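Local coordinates for putative major capsid protein (PDB 6G43) that probably builds the icosahedral capsid shell of a virophage, assembling as a trimeric capsomer of the double jelly-roll type, at residues L75-T80 / F264-L269. Sequence-based numbering, arbitrary orientation.
Sequences LRVSFT and FKINML
Arg76 and Asn267 face each other as a hydrogen-bonded pair of two antiparallel strands, and Ser78 and Lys265 form the next such pair. Each pair closes a ring of two backbone bonds; the straightest runs from Arg76 N to Asn267 O, 2.8 Å with 179° at the hydrogen. CA-H...O contacts fill in between, as from Ile266 CA to Arg76 O at 3.4 Å.

The polar side chains add a second link on the face that carries Arg76 and Asn267. Arg76 NE reaches Asn267 OD1 at 2.9 Å, in the carbonyl plane and on a lone pair, while NH2 comes to the same oxygen from above that plane at 3.2 Å. The oxygen sits at the guanidinium edge, yet the amide stands 80° from the guanidinium plane. A bend at chi3 (-66°) turns the arginine for this grip, and Leu269 CD1 covers one guanidinium face.

The other face is apolar. Val77 CG1 lies beside Ile266 CD1 at 3.7 Å and also meets Phe264 CZ at 3.9 Å, whereas Leu75 CD2 rests on CB of Met268, a residue present as selenomethionine.

Consistent with a jelly-roll sheet, strand 68-84 lies between strands 258-273 and 196-205, with strand 42-45 flanking 258-273 beyond. Phe236 continues the apolar layer against Phe264 and Val77, and on the polar face Arg76 NH1 forms a salt bridge to Glu374 of a neighbouring subunit.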
loop_
_atom_site.group_PDB
_atom_site.type_symbol
_atom_site.label_atom_id
_atom_site.label_comp_id
_atom_site.label_asym_id
_atom_site.label_seq_id
_atom_site.Cartn_x
_atom_site.Cartn_y
_atom_site.Cartn_z
ATOM N N LEU A 75 17.361 8.800 -20.048
ATOM C CA LEU A 75 18.098 10.046 -20.244
ATOM C C LEU A 75 18.542 10.576 -18.890
ATOM O O LEU A 75 17.729 10.679 -17.966
ATOM C CB LEU A 75 17.216 11.092 -20.926
ATOM C CG LEU A 75 16.808 10.831 -22.372
ATOM C CD1 LEU A 75 15.830 11.903 -22.826
ATOM C CD2 LEU A 75 18.020 10.785 -23.291
ATOM N N ARG A 76 19.826 10.916 -18.784
ATOM C CA ARG A 76 20.411 11.438 -17.553
ATOM C C ARG A 76 20.866 12.882 -17.758
ATOM O O ARG A 76 21.866 13.129 -18.433
ATOM C CB ARG A 76 21.582 10.558 -17.109
ATOM C CG ARG A 76 21.167 9.130 -16.790
ATOM C CD ARG A 76 22.266 8.359 -16.078
ATOM N NE ARG A 76 23.433 8.162 -16.935
ATOM C CZ ARG A 76 24.588 7.617 -16.550
ATOM N NH1 ARG A 76 24.769 7.190 -15.299
ATOM N NH2 ARG A 76 25.580 7.497 -17.433
ATOM N N VAL A 77 20.119 13.827 -17.184
ATOM C CA VAL A 77 20.455 15.254 -17.263
ATOM C C VAL A 77 21.081 15.730 -15.954
ATOM O O VAL A 77 20.676 15.292 -14.879
ATOM C CB VAL A 77 19.228 16.135 -17.628
ATOM C CG1 VAL A 77 18.574 15.628 -18.902
ATOM C CG2 VAL A 77 18.200 16.215 -16.500
ATOM N N SER A 78 22.074 16.615 -16.057
ATOM C CA SER A 78 22.670 17.275 -14.890
ATOM C C SER A 78 22.848 18.760 -15.186
ATOM O O SER A 78 23.245 19.124 -16.292
ATOM C CB SER A 78 24.007 16.636 -14.514
ATOM O OG SER A 78 24.907 16.645 -15.605
ATOM N N PHE A 79 22.549 19.604 -14.198
ATOM C CA PHE A 79 22.544 21.057 -14.379
ATOM C C PHE A 79 22.529 21.798 -13.044
ATOM O O PHE A 79 22.218 21.216 -12.002
ATOM C CB PHE A 79 21.324 21.492 -15.210
ATOM C CG PHE A 79 19.998 21.117 -14.597
ATOM C CD1 PHE A 79 19.355 21.976 -13.710
ATOM C CD2 PHE A 79 19.387 19.904 -14.906
ATOM C CE1 PHE A 79 18.135 21.631 -13.142
ATOM C CE2 PHE A 79 18.166 19.556 -14.342
ATOM C CZ PHE A 79 17.539 20.419 -13.458
ATOM N N THR A 80 22.860 23.088 -13.101
ATOM C CA THR A 80 22.736 24.000 -11.963
ATOM C C THR A 80 21.576 24.966 -12.209
ATOM O O THR A 80 21.449 25.523 -13.302
ATOM C CB THR A 80 24.031 24.802 -11.739
ATOM O OG1 THR A 80 25.114 23.902 -11.471
ATOM C CG2 THR A 80 23.888 25.765 -10.560
ATOM N N PHE A 264 24.292 22.710 -18.231
ATOM C CA PHE A 264 23.441 21.599 -18.641
ATOM C C PHE A 264 24.246 20.566 -19.430
ATOM O O PHE A 264 24.932 20.908 -20.395
ATOM C CB PHE A 264 22.251 22.091 -19.474
ATOM C CG PHE A 264 21.313 20.992 -19.909
ATOM C CD1 PHE A 264 20.254 20.599 -19.097
ATOM C CD2 PHE A 264 21.491 20.343 -21.130
ATOM C CE1 PHE A 264 19.391 19.583 -19.492
ATOM C CE2 PHE A 264 20.636 19.325 -21.527
ATOM C CZ PHE A 264 19.583 18.945 -20.709
ATOM N N LYS A 265 24.161 19.313 -18.992
ATOM C CA LYS A 265 24.733 18.178 -19.705
ATOM C C LYS A 265 23.661 17.104 -19.812
ATOM O O LYS A 265 22.694 17.105 -19.047
ATOM C CB LYS A 265 25.960 17.641 -18.965
ATOM C CG LYS A 265 27.152 18.587 -18.985
ATOM C CD LYS A 265 28.203 18.193 -17.958
ATOM C CE LYS A 265 29.291 19.252 -17.848
ATOM N NZ LYS A 265 30.183 19.015 -16.677
ATOM N N ILE A 266 23.831 16.198 -20.770
ATOM C CA ILE A 266 22.880 15.114 -20.984
ATOM C C ILE A 266 23.560 13.923 -21.660
ATOM O O ILE A 266 24.369 14.097 -22.574
ATOM C CB ILE A 266 21.641 15.594 -21.790
ATOM C CG1 ILE A 266 20.601 14.470 -21.910
ATOM C CG2 ILE A 266 22.038 16.124 -23.165
ATOM C CD1 ILE A 266 19.249 14.924 -22.422
ATOM N N ASN A 267 23.235 12.720 -21.186
ATOM C CA ASN A 267 23.641 11.474 -21.835
ATOM C C ASN A 267 22.483 10.481 -21.820
ATOM O O ASN A 267 21.537 10.634 -21.041
ATOM C CB ASN A 267 24.892 10.882 -21.167
ATOM C CG ASN A 267 24.659 10.462 -19.721
ATOM O OD1 ASN A 267 24.052 9.421 -19.457
ATOM N ND2 ASN A 267 25.164 11.255 -18.780
HETATM N N MSE A 268 22.564 9.478 -22.690
HETATM C CA MSE A 268 21.589 8.388 -22.734
HETATM C C MSE A 268 22.213 7.150 -22.144
HETATM O O MSE A 268 23.321 6.769 -22.533
HETATM C CB MSE A 268 21.159 8.134 -24.175
HETATM C CG MSE A 268 20.075 7.061 -24.257
HETATM SE SE MSE A 268 19.131 7.156 -25.979
HETATM C CE MSE A 268 20.662 6.770 -27.155
ATOM N N LEU A 269 21.508 6.520 -21.202
ATOM C CA LEU A 269 21.933 5.258 -20.583
ATOM C C LEU A 269 21.141 4.095 -21.178
ATOM O O LEU A 269 19.909 4.087 -21.115
ATOM C CB LEU A 269 21.716 5.307 -19.069
ATOM C CG LEU A 269 22.152 4.087 -18.245
ATOM C CD1 LEU A 269 23.654 3.853 -18.322
ATOM C CD2 LEU A 269 21.724 4.258 -16.797
#